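Local coordinates for peptidoglycan glycosyltransferase (Burkholderia ambifaria, PDB 5UY7), which belongs to the penicillin-binding proteins and, in the part modelled, has the mixed helix-and-sheet fold of the beta-lactamase clan, at residues A213-F218 with V239-Y244; V277-D282 with M334-E339; T346-G351 with A394-A399; E439-V442 with G446-P449; P454-G459 with D522-L527. One frame throughout, in Å; residues are numbered along the deposited sequence. Where two conformers were deposited one is given.

Contact 1. Residues A213-F218 with V239-Y244; sequences AAVEKF and VNYPTY
Val215, on the last turn of helix 201-217, meets the ring of Tyr241 at its edge: CG1 lies 4.0 Å from CD2 of the tyrosine, near the ring plane, so the methyl touches the rim. CB of Val215 is equally close to CD2, while its other methyl, CG2, turns to the tyrosine backbone. With CG anti to its backbone N (chi1 -165°), Tyr241 sends its ring out from the end of strand 235-241 across the side of the helix, and its hydroxyl ends near the next helical residue, Glu216. The Glu216 chain is extended beyond CG and brings its carboxylate toward the hydroxyl end of the ring at a slant, the two planes 77° apart. The two groups do not meet directly: Glu216 OE2 is 4.1 Å from Tyr241 OH, and a water spans the interval. It donates to Glu216 OE2 at 2.7 Å and lies 2.6 Å from Tyr241 OH, in the plane of the ring. OE2 is also salt-bridged to Lys212 one turn earlier, whose side chain touches Tyr241 as well. Immediately after the tyrosine a cis peptide bond leads into Pro242 and the strand ends. Together with Val239, which packs on Ala207 and Leu211, Tyr241 seats an outermost strand of the five-stranded antiparallel sheet on helix 201-217, the helix-on-sheet layering of the penicillin-binding and beta-lactamase fold.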
# COMPACT_ATOMS: atom_id res chain seq x y z
N ALA A 213 20.05 -4.41 -6.44
CA ALA A 213 20.31 -5.82 -6.17
C ALA A 213 19.10 -6.68 -6.53
O ALA A 213 19.26 -7.78 -7.08
CB ALA A 213 20.69 -6.01 -4.71
N ALA A 214 17.89 -6.20 -6.24
CA ALA A 214 16.69 -6.97 -6.53
C ALA A 214 16.42 -7.05 -8.03
O ALA A 214 16.06 -8.11 -8.55
CB ALA A 214 15.49 -6.36 -5.82
N VAL A 215 16.56 -5.93 -8.74
CA VAL A 215 16.36 -5.95 -10.19
C VAL A 215 17.32 -6.93 -10.84
O VAL A 215 16.95 -7.69 -11.74
CB VAL A 215 16.49 -4.53 -10.76
CG1 VAL A 215 16.57 -4.56 -12.29
CG2 VAL A 215 15.31 -3.67 -10.31
N GLU A 216 18.57 -6.97 -10.35
CA GLU A 216 19.54 -7.91 -10.88
C GLU A 216 19.22 -9.35 -10.49
O GLU A 216 19.33 -10.26 -11.31
CB GLU A 216 20.94 -7.53 -10.40
CG GLU A 216 21.40 -6.18 -10.93
CD GLU A 216 22.69 -5.71 -10.31
OE1 GLU A 216 23.16 -6.35 -9.34
OE2 GLU A 216 23.25 -4.70 -10.79
N LYS A 217 18.84 -9.57 -9.22
CA LYS A 217 18.60 -10.93 -8.75
C LYS A 217 17.46 -11.59 -9.52
O LYS A 217 17.52 -12.78 -9.84
CB LYS A 217 18.28 -10.92 -7.26
CG LYS A 217 18.01 -12.30 -6.67
CD LYS A 217 17.34 -12.17 -5.32
CE LYS A 217 17.08 -13.52 -4.68
NZ LYS A 217 18.35 -14.21 -4.35
N PHE A 218 16.41 -10.83 -9.81
CA PHE A 218 15.22 -11.37 -10.46
C PHE A 218 15.21 -11.09 -11.95
O PHE A 218 14.20 -11.34 -12.61
CB PHE A 218 13.97 -10.82 -9.79
CG PHE A 218 13.84 -11.22 -8.35
CD1 PHE A 218 13.57 -12.54 -8.02
CD2 PHE A 218 14.01 -10.30 -7.34
CE1 PHE A 218 13.47 -12.93 -6.70
CE2 PHE A 218 13.91 -10.68 -6.02
CZ PHE A 218 13.64 -12.00 -5.70
N VAL A 239 13.75 6.42 -6.23
CA VAL A 239 14.71 5.74 -7.09
C VAL A 239 13.98 4.98 -8.19
O VAL A 239 13.06 4.21 -7.91
CB VAL A 239 15.61 4.76 -6.30
CG1 VAL A 239 16.61 4.07 -7.24
CG2 VAL A 239 16.36 5.51 -5.22
N ASN A 240 14.41 5.19 -9.43
CA ASN A 240 14.07 4.32 -10.55
C ASN A 240 15.32 3.57 -10.96
O ASN A 240 16.39 4.19 -11.10
CB ASN A 240 13.55 5.12 -11.74
CG ASN A 240 12.24 5.82 -11.44
OD1 ASN A 240 11.18 5.20 -11.47
ND2 ASN A 240 12.30 7.11 -11.14
N TYR A 241 15.21 2.26 -11.14
CA TYR A 241 16.33 1.46 -11.64
C TYR A 241 15.86 0.55 -12.78
O TYR A 241 14.99 -0.31 -12.55
CB TYR A 241 16.98 0.63 -10.54
CG TYR A 241 18.32 0.12 -11.01
CD1 TYR A 241 19.45 0.92 -10.93
CD2 TYR A 241 18.44 -1.13 -11.60
CE1 TYR A 241 20.68 0.48 -11.39
CE2 TYR A 241 19.66 -1.57 -12.07
CZ TYR A 241 20.78 -0.76 -11.96
OH TYR A 241 21.99 -1.20 -12.42
N PRO A 242 16.41 0.69 -13.99
CA PRO A 242 17.40 1.71 -14.36
C PRO A 242 16.79 3.11 -14.49
O PRO A 242 15.57 3.26 -14.40
CB PRO A 242 17.94 1.23 -15.71
CG PRO A 242 17.39 -0.16 -15.91
CD PRO A 242 16.13 -0.22 -15.11
N THR A 243 17.63 4.12 -14.71
CA THR A 243 17.12 5.48 -14.83
C THR A 243 16.49 5.77 -16.19
O THR A 243 15.68 6.69 -16.30
CB THR A 243 18.25 6.48 -14.59
OG1 THR A 243 19.29 6.21 -15.53
CG2 THR A 243 18.79 6.36 -13.18
N TYR A 244 16.84 5.01 -17.23
CA TYR A 244 16.30 5.25 -18.57
C TYR A 244 15.07 4.39 -18.83
O TYR A 244 14.93 3.30 -18.28
CB TYR A 244 17.37 4.98 -19.63
CG TYR A 244 18.01 3.62 -19.53
CD1 TYR A 244 19.15 3.42 -18.76
CD2 TYR A 244 17.47 2.52 -20.20
CE1 TYR A 244 19.74 2.17 -18.66
CE2 TYR A 244 18.05 1.27 -20.10
CZ TYR A 244 19.18 1.10 -19.33
OH TYR A 244 19.77 -0.14 -19.22
O HOH W 1 22.54 -3.60 -13.14

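Contact 2. Residues V277-D282 with M334-E339; sequences VSLALD and MTMRPE
The sulfur of Met336 is pressed against Leu279 and Ala280 on the side of helix 273-282, and nearly all of the tight packing centres on this one atom. SD lies 3.6 Å from Leu279 CG, with CD2 of the same leucine just as near, and 3.5 Å from the backbone N of Ala280; it therefore rests against the helix surface as well as on side chains. The extended chi2 of Met336 (178°) carries SD out to the helix, and the bend at chi3 (-74°) then turns CE toward Ala280, 4.0 Å from its CB. Leu279 meets the sulfur through CG and CD2, in a direction well apart from that of the methyl. All three residues are buried.

Toward Thr335 the fit slackens. Its OG1 only approaches Ala280 CB, at 4.3 Å, and the hydroxyl is engaged instead with the carbonyl of Ile332. Both this threonine and Arg337 are partly exposed, and the arginine side chain is not modelled beyond CB. Arg337 occupies the N-cap position of helix 338-347, where its backbone N is hydrogen-bonded to the carboxylate of Glu340.

Segment 334-339 is fastened by backbone hydrogen-bond acceptors to two further elements, Thr335 O to Arg285 and Met336 O to Gln377 of helix 374-381. Leu279 also packs on Met341 and Met344 of helix 338-347, while the other flank of helix 273-282 packs, through Val277, Ser278 and Leu281, against helix 428-442.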
# COMPACT_ATOMS: atom_id res chain seq x y z
N VAL A 277 -11.12 -2.03 3.97
CA VAL A 277 -11.39 -2.30 5.37
C VAL A 277 -11.40 -0.99 6.16
O VAL A 277 -12.28 -0.77 7.00
CB VAL A 277 -10.37 -3.30 5.92
CG1 VAL A 277 -10.38 -3.31 7.45
CG2 VAL A 277 -10.65 -4.69 5.37
N SER A 278 -10.43 -0.10 5.90
CA SER A 278 -10.40 1.19 6.59
C SER A 278 -11.74 1.91 6.46
O SER A 278 -12.28 2.43 7.45
CB SER A 278 -9.28 2.07 6.05
OG SER A 278 -8.00 1.56 6.38
N LEU A 279 -12.27 1.98 5.24
CA LEU A 279 -13.50 2.74 5.05
C LEU A 279 -14.68 2.09 5.78
O LEU A 279 -15.47 2.79 6.41
CB LEU A 279 -13.81 2.89 3.56
CG LEU A 279 -15.04 3.74 3.24
CD1 LEU A 279 -14.88 5.17 3.75
CD2 LEU A 279 -15.31 3.71 1.74
N ALA A 280 -14.80 0.76 5.70
CA ALA A 280 -15.91 0.10 6.39
C ALA A 280 -15.83 0.28 7.90
O ALA A 280 -16.85 0.44 8.58
CB ALA A 280 -15.94 -1.39 6.02
N LEU A 281 -14.61 0.24 8.46
CA LEU A 281 -14.45 0.58 9.87
C LEU A 281 -14.86 2.02 10.15
O LEU A 281 -15.60 2.30 11.10
CB LEU A 281 -12.99 0.36 10.30
CG LEU A 281 -12.51 -1.08 10.27
CD1 LEU A 281 -10.99 -1.12 10.45
CD2 LEU A 281 -13.20 -1.87 11.39
N ASP A 282 -14.38 2.95 9.31
CA ASP A 282 -14.63 4.37 9.55
C ASP A 282 -16.11 4.70 9.45
O ASP A 282 -16.60 5.58 10.18
CB ASP A 282 -13.83 5.20 8.54
CG ASP A 282 -13.20 6.43 9.15
OD1 ASP A 282 -12.60 6.32 10.24
OD2 ASP A 282 -13.33 7.51 8.54
N MET A 334 -19.45 -4.71 0.03
CA MET A 334 -20.88 -4.68 -0.25
C MET A 334 -21.70 -4.03 0.87
O MET A 334 -22.89 -3.78 0.67
CB MET A 334 -21.38 -6.10 -0.53
CG MET A 334 -20.82 -6.70 -1.81
SD MET A 334 -21.30 -5.80 -3.31
CE MET A 334 -19.80 -4.90 -3.67
N THR A 335 -21.09 -3.75 2.03
CA THR A 335 -21.74 -2.96 3.06
C THR A 335 -21.69 -1.47 2.76
O THR A 335 -22.24 -0.69 3.55
CB THR A 335 -21.11 -3.21 4.44
OG1 THR A 335 -19.82 -2.60 4.50
CG2 THR A 335 -20.97 -4.71 4.71
N MET A 336 -21.06 -1.06 1.66
CA MET A 336 -20.88 0.35 1.36
C MET A 336 -21.44 0.67 -0.02
O MET A 336 -21.70 -0.22 -0.84
CB MET A 336 -19.40 0.73 1.46
CG MET A 336 -18.87 0.49 2.87
SD MET A 336 -17.12 0.85 3.02
CE MET A 336 -16.40 -0.54 2.17
N ARG A 337 -21.68 1.97 -0.25
CA ARG A 337 -22.22 2.46 -1.51
C ARG A 337 -21.09 2.88 -2.43
O ARG A 337 -20.02 3.28 -1.97
CB ARG A 337 -23.13 3.66 -1.27
N PRO A 338 -21.31 2.81 -3.75
CA PRO A 338 -20.29 3.30 -4.69
C PRO A 338 -19.83 4.72 -4.39
O PRO A 338 -18.62 4.98 -4.40
CB PRO A 338 -21.01 3.21 -6.04
CG PRO A 338 -21.94 2.06 -5.87
CD PRO A 338 -22.42 2.13 -4.44
N GLU A 339 -20.76 5.63 -4.11
CA GLU A 339 -20.37 7.01 -3.81
C GLU A 339 -19.44 7.07 -2.60
O GLU A 339 -18.50 7.87 -2.58
CB GLU A 339 -21.61 7.87 -3.59
CG GLU A 339 -21.29 9.33 -3.36
CD GLU A 339 -22.53 10.19 -3.25
OE1 GLU A 339 -23.62 9.62 -3.05
OE2 GLU A 339 -22.41 11.43 -3.38

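Contact 3. Residues T346-G351 with A394-A399; sequences TSIGLG and ARAYTA
Ile348 and Gly349, the turn in which helix 338-347 ends in a Schellman motif, abut Ala396 and Arg395 on one side of helix 390-401. In the first shell, Ile348 CB rests on Ala396 CB at 3.9 Å, and the far end of the isoleucine reaches the same methyl, CD1 being 4.0 Å from it. This places Ile348 alongside the small residue, and the two backbones come within 5.0 Å of each other, measured from Ile348 CA to Ala396 CA. For Ile348 the first torsion (chi1 56°) sets CG1 between the backbone N and carbonyl, the crowded position, so that CD1, at the end of the extended branch, comes down on the Ala396 methyl.

Arg395 supplies the polar edge of the contact, in one of two deposited conformers, and its bonds are therefore less certain. In the conformer described, the chain bends at chi3, and a water in the guanidinium plane takes a hydrogen bond from NE at 2.7 Å while donating to Ile348 O at 2.6 Å. The same guanidinium also comes close to Gly349 O, though without good hydrogen-bond geometry.

The next shell sets these groups in place. Gly349 has positive phi (86°), and the reversal it makes returns its own N to Thr346 O and Leu350 N to Tyr345 O, closing the helix end. Phe275 of helix 273-282 touches both Ile348 and Ala396, and Met406 lies against Arg395 and Ala399. Within helix 390-401, Thr398 OG1 donates to Arg395 O at 2.6 Å, lying in the plane of that carbonyl, and the same oxygen also accepts from Thr398 N.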
# COMPACT_ATOMS: atom_id res chain seq x y z
N THR A 346 -10.98 9.12 -3.79
CA THR A 346 -10.59 10.47 -4.14
C THR A 346 -9.87 11.16 -2.99
O THR A 346 -8.94 11.94 -3.21
CB THR A 346 -11.83 11.25 -4.57
OG1 THR A 346 -12.34 10.68 -5.77
CG2 THR A 346 -11.50 12.72 -4.82
N SER A 347 -10.27 10.86 -1.75
CA SER A 347 -9.63 11.49 -0.61
C SER A 347 -8.17 11.04 -0.47
O SER A 347 -7.34 11.84 -0.02
CB SER A 347 -10.41 11.24 0.68
OG SER A 347 -10.24 9.92 1.14
N ILE A 348 -7.84 9.81 -0.88
CA ILE A 348 -6.45 9.36 -0.81
C ILE A 348 -5.73 9.68 -2.11
O ILE A 348 -4.62 9.19 -2.36
CB ILE A 348 -6.34 7.85 -0.47
CG1 ILE A 348 -7.12 6.99 -1.47
CG2 ILE A 348 -6.82 7.59 0.96
CD1 ILE A 348 -6.80 5.49 -1.38
N GLY A 349 -6.34 10.53 -2.94
CA GLY A 349 -5.64 11.10 -4.08
C GLY A 349 -5.65 10.27 -5.35
O GLY A 349 -4.92 10.61 -6.29
N LEU A 350 -6.45 9.21 -5.43
CA LEU A 350 -6.47 8.41 -6.64
C LEU A 350 -7.25 9.13 -7.73
O LEU A 350 -8.16 9.92 -7.46
CB LEU A 350 -7.08 7.04 -6.38
CG LEU A 350 -6.42 6.25 -5.25
CD1 LEU A 350 -6.91 4.81 -5.27
CD2 LEU A 350 -4.90 6.30 -5.39
N GLY A 351 -6.88 8.86 -8.99
CA GLY A 351 -7.51 9.51 -10.13
C GLY A 351 -7.09 10.94 -10.34
O GLY A 351 -7.65 11.62 -11.22
N ALA A 394 2.14 5.20 -2.31
CA ALA A 394 2.96 5.62 -1.18
C ALA A 394 2.27 6.74 -0.41
O ALA A 394 2.17 6.69 0.82
CB ALA A 394 4.35 6.06 -1.65
N ARG A 395 1.75 7.74 -1.13
CA ARG A 395 1.05 8.84 -0.48
C ARG A 395 -0.20 8.35 0.24
O ARG A 395 -0.46 8.73 1.39
CB ARG A 395 0.69 9.92 -1.51
CG ARG A 395 -0.15 11.05 -0.95
CD ARG A 395 -0.43 12.11 -2.01
NE ARG A 395 -1.07 11.54 -3.20
CZ ARG A 395 -1.31 12.21 -4.32
NH1 ARG A 395 -0.97 13.49 -4.42
NH2 ARG A 395 -1.89 11.61 -5.34
N ALA A 396 -0.98 7.49 -0.42
CA ALA A 396 -2.19 6.96 0.21
C ALA A 396 -1.87 6.25 1.52
O ALA A 396 -2.61 6.39 2.51
CB ALA A 396 -2.92 6.02 -0.75
N TYR A 397 -0.77 5.48 1.57
CA TYR A 397 -0.47 4.75 2.80
C TYR A 397 -0.05 5.68 3.94
O TYR A 397 -0.12 5.27 5.11
CB TYR A 397 0.60 3.67 2.55
CG TYR A 397 -0.03 2.32 2.24
CD1 TYR A 397 -0.70 2.10 1.04
CD2 TYR A 397 0.01 1.28 3.17
CE1 TYR A 397 -1.32 0.88 0.77
CE2 TYR A 397 -0.59 0.06 2.91
CZ TYR A 397 -1.25 -0.14 1.70
OH TYR A 397 -1.86 -1.36 1.46
N THR A 398 0.35 6.93 3.65
CA THR A 398 0.61 7.84 4.75
C THR A 398 -0.65 8.14 5.53
O THR A 398 -0.57 8.46 6.71
CB THR A 398 1.26 9.17 4.30
OG1 THR A 398 0.33 9.95 3.52
CG2 THR A 398 2.56 8.91 3.51
N ALA A 399 -1.83 8.00 4.91
CA ALA A 399 -3.07 8.21 5.65
C ALA A 399 -3.23 7.17 6.75
O ALA A 399 -3.70 7.48 7.84
CB ALA A 399 -4.27 8.18 4.71
O HOH W 2 -2.36 9.27 -3.67

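Contact 4. Residues E439-V442 with G446-P449; sequences ETVV and GTSP
The peptide group of Val441 is the flat centre of the contact, and Gly446 and Ser448 approach its oxygen from opposite sides of the carbonyl plane. Ser448 N donates to Val441 O at 3.0 Å, 23° out of that plane and with a fairly straight N-H (159°). On the other side Gly446 brings its CA to 3.4 Å from the same oxygen and to 3.3 Å from Thr440 O, two CA-H...O contacts. Val442 and Pro449 extend the pattern: Val442 CA points at Ser448 O, and Pro449 CA at Val442 O, 3.5 Å away.

Side chains add less. Val441 CG1 lies against Ser448 CB at 3.7 Å, and Val442 CG1 leans on the Ser448 carbonyl oxygen. Ser448 OG has a weak hydrogen bond to Ser462 OG, and Thr447 touches Ser324, which belongs to a set of residues consistent with the active-site motifs of this family; a sulfate ion lies about 5 Å from the threonine side chain. With one conventional hydrogen bond and several CA-H...O contacts, the turn after helix 428-442 is held mainly by backbone atoms; Gly446 CA can approach two carbonyl oxygens so closely because it carries no side chain.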
# COMPACT_ATOMS: atom_id res chain seq x y z
N GLU A 439 0.29 -5.40 10.58
CA GLU A 439 1.35 -6.19 11.19
C GLU A 439 1.11 -7.68 11.00
O GLU A 439 2.08 -8.46 10.89
CB GLU A 439 1.46 -5.90 12.69
CG GLU A 439 1.96 -4.53 13.03
CD GLU A 439 2.28 -4.40 14.52
OE1 GLU A 439 3.17 -5.14 15.01
OE2 GLU A 439 1.61 -3.60 15.20
N THR A 440 -0.16 -8.12 11.01
CA THR A 440 -0.41 -9.56 10.89
C THR A 440 -0.04 -10.09 9.52
O THR A 440 0.15 -11.30 9.37
CB THR A 440 -1.88 -9.90 11.21
OG1 THR A 440 -2.74 -9.47 10.14
CG2 THR A 440 -2.32 -9.27 12.54
N VAL A 441 0.08 -9.21 8.52
CA VAL A 441 0.39 -9.63 7.16
C VAL A 441 1.77 -10.28 7.09
O VAL A 441 1.99 -11.22 6.32
CB VAL A 441 0.30 -8.42 6.21
CG1 VAL A 441 0.82 -8.79 4.82
CG2 VAL A 441 -1.13 -7.89 6.14
N VAL A 442 2.73 -9.78 7.88
CA VAL A 442 4.11 -10.25 7.80
C VAL A 442 4.46 -11.22 8.92
O VAL A 442 5.56 -11.79 8.90
CB VAL A 442 5.10 -9.07 7.80
CG1 VAL A 442 4.75 -8.09 6.68
CG2 VAL A 442 5.12 -8.38 9.16
N GLY A 446 0.12 -14.74 8.27
CA GLY A 446 -0.11 -13.78 7.21
C GLY A 446 0.50 -14.26 5.91
O GLY A 446 1.21 -15.26 5.86
N THR A 447 0.23 -13.52 4.83
CA THR A 447 0.60 -13.99 3.50
C THR A 447 1.92 -13.44 2.99
O THR A 447 2.37 -13.87 1.92
CB THR A 447 -0.51 -13.67 2.49
OG1 THR A 447 -0.73 -12.26 2.47
CG2 THR A 447 -1.80 -14.40 2.84
N SER A 448 2.56 -12.52 3.71
CA SER A 448 3.79 -11.88 3.23
C SER A 448 4.89 -11.93 4.29
O SER A 448 5.43 -10.90 4.69
CB SER A 448 3.51 -10.44 2.82
OG SER A 448 2.56 -10.41 1.76
N PRO A 449 5.27 -13.13 4.74
CA PRO A 449 6.31 -13.21 5.78
C PRO A 449 7.67 -12.73 5.29
O PRO A 449 8.51 -12.34 6.13
CB PRO A 449 6.33 -14.70 6.14
CG PRO A 449 5.90 -15.38 4.88
CD PRO A 449 4.86 -14.47 4.27

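Contact 5. Residues P454-G459 with D522-L527; sequences PGYRVG and DTMRAL
Tyr456, in extended backbone conformation on the segment leading to strand 459-466, runs past Met524 of helix 509-526 with 8.4 Å between Tyr456 CA and Met524 CA, and side chains fill the interval. Met524 CB sits over one face of the tyrosine ring in a CH-pi contact, 3.8 Å from the centroid of the Tyr456 ring, displaced toward the rim with Tyr456 CZ nearest. The bend at chi2 of Met524 (-77°) leads SD to an oblique Met-aromatic position, 4.7 Å from the same centroid and 31° off the ring normal. The hydroxyl of Tyr456 is hydrogen-bonded to Val529 O and passes Arg525 CG.

Arg525 turns back along its own helix: NH2 donates to Asp522 OD1 at 2.8 Å in a salt bridge that uses the anti lone pair of the carboxylate. Its NH1 gives a hydrogen bond to a water that donates to Pro454 O; Asp522 OD1 and this water both lie in the guanidinium plane. These bonds probably fix the rotation of the guanidinium beside the ring edge. With apolar, sulfur-containing packing on one tyrosine face, the salt bridge and water probably keep the arginine charge at the exposed rim rather than over the ring.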
# COMPACT_ATOMS: atom_id res chain seq x y z
N PRO A 454 13.59 -8.14 10.63
CA PRO A 454 14.12 -8.59 11.92
C PRO A 454 14.42 -7.41 12.84
O PRO A 454 15.11 -6.46 12.45
CB PRO A 454 15.40 -9.35 11.53
CG PRO A 454 15.11 -9.84 10.13
CD PRO A 454 14.31 -8.74 9.49
N GLY A 455 13.86 -7.47 14.05
CA GLY A 455 14.09 -6.44 15.05
C GLY A 455 13.05 -5.34 15.10
O GLY A 455 13.08 -4.53 16.04
N TYR A 456 12.15 -5.25 14.13
CA TYR A 456 11.21 -4.13 14.06
C TYR A 456 9.81 -4.62 13.75
O TYR A 456 9.62 -5.42 12.83
CB TYR A 456 11.63 -3.12 12.99
CG TYR A 456 12.93 -2.44 13.32
CD1 TYR A 456 12.95 -1.31 14.12
CD2 TYR A 456 14.14 -2.94 12.85
CE1 TYR A 456 14.13 -0.68 14.43
CE2 TYR A 456 15.34 -2.33 13.17
CZ TYR A 456 15.33 -1.19 13.95
OH TYR A 456 16.51 -0.56 14.27
N ARG A 457 8.83 -4.10 14.48
CA ARG A 457 7.45 -4.27 14.08
C ARG A 457 7.17 -3.45 12.84
O ARG A 457 7.39 -2.24 12.83
CB ARG A 457 6.52 -3.85 15.21
CG ARG A 457 6.65 -4.75 16.43
CD ARG A 457 5.91 -4.16 17.61
NE ARG A 457 4.51 -3.86 17.28
CZ ARG A 457 3.70 -3.22 18.11
NH1 ARG A 457 4.13 -2.81 19.29
NH2 ARG A 457 2.44 -2.96 17.73
N VAL A 458 6.68 -4.11 11.78
CA VAL A 458 6.34 -3.45 10.52
C VAL A 458 5.01 -4.01 10.03
O VAL A 458 4.50 -5.01 10.53
CB VAL A 458 7.43 -3.62 9.44
CG1 VAL A 458 8.79 -3.17 9.96
CG2 VAL A 458 7.46 -5.07 8.94
N GLY A 459 4.45 -3.36 9.01
CA GLY A 459 3.27 -3.90 8.37
C GLY A 459 3.12 -3.29 6.99
O GLY A 459 3.66 -2.21 6.71
N ASP A 522 17.09 -1.22 6.77
CA ASP A 522 18.31 -0.43 6.61
C ASP A 522 18.06 1.01 7.00
O ASP A 522 18.93 1.66 7.59
CB ASP A 522 18.83 -0.50 5.17
CG ASP A 522 19.45 -1.84 4.81
OD1 ASP A 522 19.60 -2.72 5.69
OD2 ASP A 522 19.81 -2.00 3.63
N THR A 523 16.88 1.54 6.65
CA THR A 523 16.54 2.92 6.99
C THR A 523 16.35 3.09 8.49
O THR A 523 16.85 4.06 9.07
CB THR A 523 15.30 3.37 6.22
OG1 THR A 523 15.57 3.30 4.82
CG2 THR A 523 14.92 4.81 6.58
N MET A 524 15.61 2.17 9.14
CA MET A 524 15.52 2.20 10.60
C MET A 524 16.90 2.26 11.24
O MET A 524 17.15 3.08 12.14
CB MET A 524 14.78 0.97 11.13
CG MET A 524 13.37 0.77 10.67
SD MET A 524 12.21 1.85 11.51
CE MET A 524 12.16 3.22 10.36
N ARG A 525 17.80 1.37 10.83
CA ARG A 525 19.12 1.35 11.44
C ARG A 525 19.86 2.67 11.20
O ARG A 525 20.49 3.20 12.11
CB ARG A 525 19.94 0.17 10.91
CG ARG A 525 19.55 -1.17 11.52
CD ARG A 525 20.45 -2.30 10.99
NE ARG A 525 20.06 -2.70 9.64
CZ ARG A 525 19.01 -3.47 9.37
NH1 ARG A 525 18.26 -3.92 10.36
NH2 ARG A 525 18.71 -3.79 8.12
N ALA A 526 19.77 3.20 9.98
CA ALA A 526 20.51 4.42 9.66
C ALA A 526 20.00 5.61 10.46
O ALA A 526 20.77 6.53 10.76
CB ALA A 526 20.44 4.71 8.16
N LEU A 527 18.72 5.59 10.82
CA LEU A 527 18.09 6.66 11.59
C LEU A 527 18.14 6.42 13.09
O LEU A 527 17.53 7.19 13.85
CB LEU A 527 16.63 6.82 11.16
CG LEU A 527 16.47 7.26 9.71
CD1 LEU A 527 15.00 7.37 9.36
CD2 LEU A 527 17.20 8.59 9.46
O HOH W 3 16.37 -6.04 10.08

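Contacts 2 and 3 are buried and share helix 338-347, contact 2 at its start and contact 3 at its end, with centres about 16 Å apart. Contact 5 is buried at its tyrosine but has an exposed arginine; contacts 1 and 4 are only partly buried. Contacts 1 and 5 each join a long helix to the region of an outermost strand of the sheet, and in both a water links a charged side chain to the facing segment. Contact 2 is almost wholly apolar, contact 3 adds a hydrated arginine, and contact 4 relies on the backbone. Contacts 4 and 5 touch directly, through a salt bridge from Glu439 OE2 to Arg457 NH2, 2.7 Å long.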